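Local structure of acyl-CoA dehydrogenase (Geobacillus kaustophilus, 2PG0) at residues A[96-105]-A[240-251]. The protein probably catalyses the FAD-dependent dehydrogenation of acyl chains, introducing a double bond at the alpha-beta position. Sequence-based numbering, arbitrary orientation.
Sequences DIVTPYIASY and YLMEKLQQERLV
Lys244 fits as a knob among Pro100, Tyr101, Ser104 and Tyr105, where helix 89-105 of the N-terminal domain runs roughly antiparallel to helix 237-273 of the C-terminal domain, the short segments' axes crossing at 149°. Its CG lies over one face of the Tyr101 ring, 3.8 Å from the ring centroid in a CH-pi contact, while CB packs against the CZ-OH end. A bend at chi2 then turns the rest of the chain toward the end of helix 89-105, where NZ gives a hydrogen bond to Ser104 OG at 2.7 Å.

The second aromatic contact is oblique: the rings of Tyr105 and Tyr240 have centroids 4.2 Å apart and planes inclined at 34°. Ser104 CB covers the other face of Tyr105, and the Glu243 carboxylate comes up at its edge, turned perpendicular to the ring. Tyr240 OH reaches past the pair to Glu233 N.

Farther along, the polar links multiply. Gln247 NE2 donates to Asp96 O (2.9 Å, 152° at the hydrogen), in the carbonyl plane and on a lone pair, while its OE1 pairs with His312. The same NE2 also donates to a water held by Asp96 OD1, a carboxylate further bound by Ser74 and Asn78. A second water joins Ile97 O to Lys244 O, and a third links Tyr101 OH to Glu248 OE1 (2.7 Å to each). Ile97 crosses the Glu248 chain at about a right angle, its CG2 3.6 Å from OE1.

Tyr101 packs on Ile127 and Glu248 lies close to Met129, both FAD-binding residues, so this interdomain seam borders the flavin site. Its chemistry is mixed: apolar surface comes largely from aromatic rings and lysine methylenes, while the Gln247 amide and a water serve Asp96 O and Ile97 O, at the kink where Pro100 N and Tyr101 N make no bond to the preceding turn.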
loop_
_atom_site.group_PDB
_atom_site.type_symbol
_atom_site.label_atom_id
_atom_site.label_comp_id
_atom_site.label_asym_id
_atom_site.label_seq_id
_atom_site.Cartn_x
_atom_site.Cartn_y
_atom_site.Cartn_z
ATOM N N ASP A 96 34.195 5.974 -4.058
ATOM C CA ASP A 96 33.299 7.123 -4.128
ATOM C C ASP A 96 32.796 7.644 -2.787
ATOM O O ASP A 96 32.164 8.697 -2.729
ATOM C CB ASP A 96 32.131 6.794 -5.066
ATOM C CG ASP A 96 32.608 6.420 -6.460
ATOM O OD1 ASP A 96 33.382 7.214 -7.053
ATOM O OD2 ASP A 96 32.230 5.329 -6.944
ATOM N N ILE A 97 33.086 6.913 -1.718
ATOM C CA ILE A 97 32.687 7.348 -0.386
ATOM C C ILE A 97 33.887 7.744 0.468
ATOM O O ILE A 97 33.929 8.863 0.979
ATOM C CB ILE A 97 31.766 6.306 0.309
ATOM C CG1 ILE A 97 30.434 6.214 -0.457
ATOM C CG2 ILE A 97 31.532 6.666 1.804
ATOM C CD1 ILE A 97 29.665 4.931 -0.247
ATOM N N VAL A 98 34.877 6.861 0.595
ATOM C CA VAL A 98 35.964 7.100 1.550
ATOM C C VAL A 98 37.111 7.919 0.970
ATOM O O VAL A 98 37.465 8.962 1.511
ATOM C CB VAL A 98 36.529 5.797 2.178
ATOM C CG1 VAL A 98 37.532 6.144 3.269
ATOM C CG2 VAL A 98 35.419 4.937 2.752
ATOM N N THR A 99 37.696 7.453 -0.131
ATOM C CA THR A 99 38.865 8.146 -0.686
ATOM C C THR A 99 38.620 9.631 -1.019
ATOM O O THR A 99 39.537 10.431 -0.858
ATOM C CB THR A 99 39.513 7.386 -1.871
ATOM O OG1 THR A 99 38.571 7.255 -2.937
ATOM C CG2 THR A 99 39.950 6.010 -1.430
ATOM N N PRO A 100 37.396 10.012 -1.475
ATOM C CA PRO A 100 37.131 11.453 -1.572
ATOM C C PRO A 100 37.401 12.284 -0.303
ATOM O O PRO A 100 37.708 13.471 -0.426
ATOM C CB PRO A 100 35.649 11.510 -1.948
ATOM C CG PRO A 100 35.447 10.272 -2.748
ATOM C CD PRO A 100 36.243 9.236 -1.986
ATOM N N TYR A 101 37.300 11.693 0.886
ATOM C CA TYR A 101 37.650 12.434 2.107
ATOM C C TYR A 101 39.125 12.832 2.092
ATOM O O TYR A 101 39.472 13.959 2.449
ATOM C CB TYR A 101 37.372 11.620 3.370
ATOM C CG TYR A 101 35.922 11.565 3.801
ATOM C CD1 TYR A 101 35.047 10.639 3.245
ATOM C CD2 TYR A 101 35.438 12.419 4.794
ATOM C CE1 TYR A 101 33.715 10.566 3.655
ATOM C CE2 TYR A 101 34.111 12.361 5.210
ATOM C CZ TYR A 101 33.256 11.428 4.638
ATOM O OH TYR A 101 31.944 11.355 5.040
ATOM N N ILE A 102 39.977 11.888 1.694
ATOM C CA ILE A 102 41.429 12.105 1.603
ATOM C C ILE A 102 41.739 13.199 0.568
ATOM O O ILE A 102 42.510 14.118 0.845
ATOM C CB ILE A 102 42.200 10.777 1.300
ATOM C CG1 ILE A 102 41.976 9.752 2.421
ATOM C CG2 ILE A 102 43.721 11.034 1.095
ATOM C CD1 ILE A 102 42.407 8.320 2.073
ATOM N N ALA A 103 41.113 13.117 -0.604
ATOM C CA ALA A 103 41.334 14.108 -1.655
ATOM C C ALA A 103 40.825 15.500 -1.271
ATOM O O ALA A 103 41.493 16.501 -1.544
ATOM C CB ALA A 103 40.706 13.652 -2.959
ATOM N N SER A 104 39.653 15.562 -0.641
ATOM C CA SER A 104 39.039 16.841 -0.282
ATOM C C SER A 104 39.693 17.530 0.914
ATOM O O SER A 104 39.866 18.752 0.907
ATOM C CB SER A 104 37.542 16.673 -0.009
ATOM O OG SER A 104 36.840 16.454 -1.214
ATOM N N TYR A 105 40.050 16.750 1.931
ATOM C CA TYR A 105 40.455 17.314 3.223
ATOM C C TYR A 105 41.887 17.012 3.627
ATOM O O TYR A 105 42.361 17.511 4.652
ATOM C CB TYR A 105 39.502 16.843 4.327
ATOM C CG TYR A 105 38.043 17.006 3.971
ATOM C CD1 TYR A 105 37.506 18.268 3.696
ATOM C CD2 TYR A 105 37.197 15.899 3.911
ATOM C CE1 TYR A 105 36.158 18.418 3.360
ATOM C CE2 TYR A 105 35.850 16.039 3.583
ATOM C CZ TYR A 105 35.342 17.296 3.311
ATOM O OH TYR A 105 34.014 17.429 2.988
ATOM N N TYR A 240 32.425 17.687 7.727
ATOM C CA TYR A 240 32.933 16.880 6.616
ATOM C C TYR A 240 31.978 15.736 6.291
ATOM O O TYR A 240 31.684 15.478 5.124
ATOM C CB TYR A 240 34.328 16.320 6.929
ATOM C CG TYR A 240 35.355 17.361 7.329
ATOM C CD1 TYR A 240 35.429 18.596 6.677
ATOM C CD2 TYR A 240 36.263 17.103 8.351
ATOM C CE1 TYR A 240 36.373 19.547 7.045
ATOM C CE2 TYR A 240 37.210 18.049 8.729
ATOM C CZ TYR A 240 37.259 19.266 8.072
ATOM O OH TYR A 240 38.197 20.199 8.446
ATOM N N LEU A 241 31.508 15.056 7.334
ATOM C CA LEU A 241 30.563 13.949 7.187
ATOM C C LEU A 241 29.261 14.381 6.515
ATOM O O LEU A 241 28.825 13.752 5.548
ATOM C CB LEU A 241 30.280 13.285 8.542
ATOM C CG LEU A 241 31.454 12.601 9.258
ATOM C CD1 LEU A 241 31.065 12.217 10.678
ATOM C CD2 LEU A 241 31.968 11.377 8.493
ATOM N N MET A 242 28.657 15.461 7.010
ATOM C CA MET A 242 27.366 15.918 6.481
ATOM C C MET A 242 27.499 16.269 4.996
ATOM O O MET A 242 26.613 15.952 4.192
ATOM C CB MET A 242 26.806 17.099 7.295
ATOM C CG MET A 242 26.323 16.751 8.727
ATOM S SD MET A 242 25.116 15.391 8.896
ATOM C CE MET A 242 26.141 14.078 9.559
ATOM N N GLU A 243 28.628 16.886 4.647
ATOM C CA GLU A 243 28.951 17.266 3.269
ATOM C C GLU A 243 29.063 16.049 2.332
ATOM O O GLU A 243 28.433 16.010 1.275
ATOM C CB GLU A 243 30.254 18.082 3.267
ATOM C CG GLU A 243 30.723 18.622 1.919
ATOM C CD GLU A 243 32.068 19.351 2.009
ATOM O OE1 GLU A 243 32.439 19.815 3.115
ATOM O OE2 GLU A 243 32.773 19.456 0.975
ATOM N N LYS A 244 29.846 15.050 2.735
ATOM C CA LYS A 244 30.096 13.875 1.894
ATOM C C LYS A 244 28.929 12.878 1.817
ATOM O O LYS A 244 28.850 12.076 0.884
ATOM C CB LYS A 244 31.363 13.156 2.355
ATOM C CG LYS A 244 32.647 13.964 2.170
ATOM C CD LYS A 244 32.910 14.243 0.706
ATOM C CE LYS A 244 34.300 14.795 0.480
ATOM N NZ LYS A 244 34.432 15.282 -0.914
ATOM N N LEU A 245 28.024 12.925 2.794
ATOM C CA LEU A 245 26.868 12.019 2.797
ATOM C C LEU A 245 25.915 12.200 1.595
ATOM O O LEU A 245 25.172 11.271 1.268
ATOM C CB LEU A 245 26.125 12.055 4.151
ATOM C CG LEU A 245 26.720 11.191 5.284
ATOM C CD1 LEU A 245 26.296 11.682 6.667
ATOM C CD2 LEU A 245 26.378 9.713 5.130
ATOM N N GLN A 246 25.945 13.367 0.938
ATOM C CA GLN A 246 25.195 13.576 -0.318
ATOM C C GLN A 246 25.630 12.551 -1.376
ATOM O O GLN A 246 24.796 11.827 -1.911
ATOM C CB GLN A 246 25.312 15.022 -0.856
ATOM C CG GLN A 246 24.671 15.242 -2.265
ATOM C CD GLN A 246 24.669 16.701 -2.772
ATOM O OE1 GLN A 246 24.183 17.623 -2.098
ATOM N NE2 GLN A 246 25.181 16.901 -3.988
ATOM N N GLN A 247 26.934 12.482 -1.660
ATOM C CA GLN A 247 27.440 11.472 -2.597
ATOM C C GLN A 247 27.192 10.044 -2.096
ATOM O O GLN A 247 26.819 9.173 -2.884
ATOM C CB GLN A 247 28.921 11.705 -2.942
ATOM C CG GLN A 247 29.475 10.705 -3.972
ATOM C CD GLN A 247 30.596 11.278 -4.823
ATOM O OE1 GLN A 247 30.456 12.342 -5.434
ATOM N NE2 GLN A 247 31.711 10.562 -4.883
ATOM N N GLU A 248 27.397 9.808 -0.797
ATOM C CA GLU A 248 27.166 8.481 -0.200
ATOM C C GLU A 248 25.735 7.974 -0.463
ATOM O O GLU A 248 25.535 6.850 -0.946
ATOM C CB GLU A 248 27.473 8.477 1.308
ATOM C CG GLU A 248 27.296 7.093 1.969
ATOM C CD GLU A 248 27.792 7.020 3.419
ATOM O OE1 GLU A 248 28.725 7.765 3.796
ATOM O OE2 GLU A 248 27.250 6.188 4.184
ATOM N N ARG A 249 24.753 8.814 -0.149
ATOM C CA ARG A 249 23.349 8.476 -0.370
ATOM C C ARG A 249 23.020 8.273 -1.851
ATOM O O ARG A 249 22.213 7.403 -2.198
ATOM C CB ARG A 249 22.436 9.511 0.297
ATOM C CG ARG A 249 22.467 9.363 1.814
ATOM C CD ARG A 249 22.115 10.627 2.572
ATOM N NE ARG A 249 22.343 10.405 4.001
ATOM C CZ ARG A 249 22.365 11.359 4.933
ATOM N NH1 ARG A 249 22.183 12.630 4.602
ATOM N NH2 ARG A 249 22.579 11.030 6.206
ATOM N N LEU A 250 23.664 9.058 -2.715
ATOM C CA LEU A 250 23.490 8.909 -4.159
ATOM C C LEU A 250 24.001 7.551 -4.640
ATOM O O LEU A 250 23.371 6.910 -5.487
ATOM C CB LEU A 250 24.171 10.056 -4.926
ATOM C CG LEU A 250 23.982 10.101 -6.454
ATOM C CD1 LEU A 250 22.494 10.008 -6.858
ATOM C CD2 LEU A 250 24.628 11.353 -7.045
ATOM N N VAL A 251 25.141 7.124 -4.103
ATOM C CA VAL A 251 25.729 5.830 -4.465
ATOM C C VAL A 251 24.796 4.680 -4.078
ATOM O O VAL A 251 24.553 3.768 -4.872
ATOM C CB VAL A 251 27.147 5.673 -3.842
ATOM C CG1 VAL A 251 27.644 4.242 -3.944
ATOM C CG2 VAL A 251 28.126 6.638 -4.533
HETATM O O HOH W 1 33.937 9.845 -6.544
HETATM O O HOH W 2 31.133 10.113 0.952
HETATM O O HOH W 3 30.308 9.928 3.501
#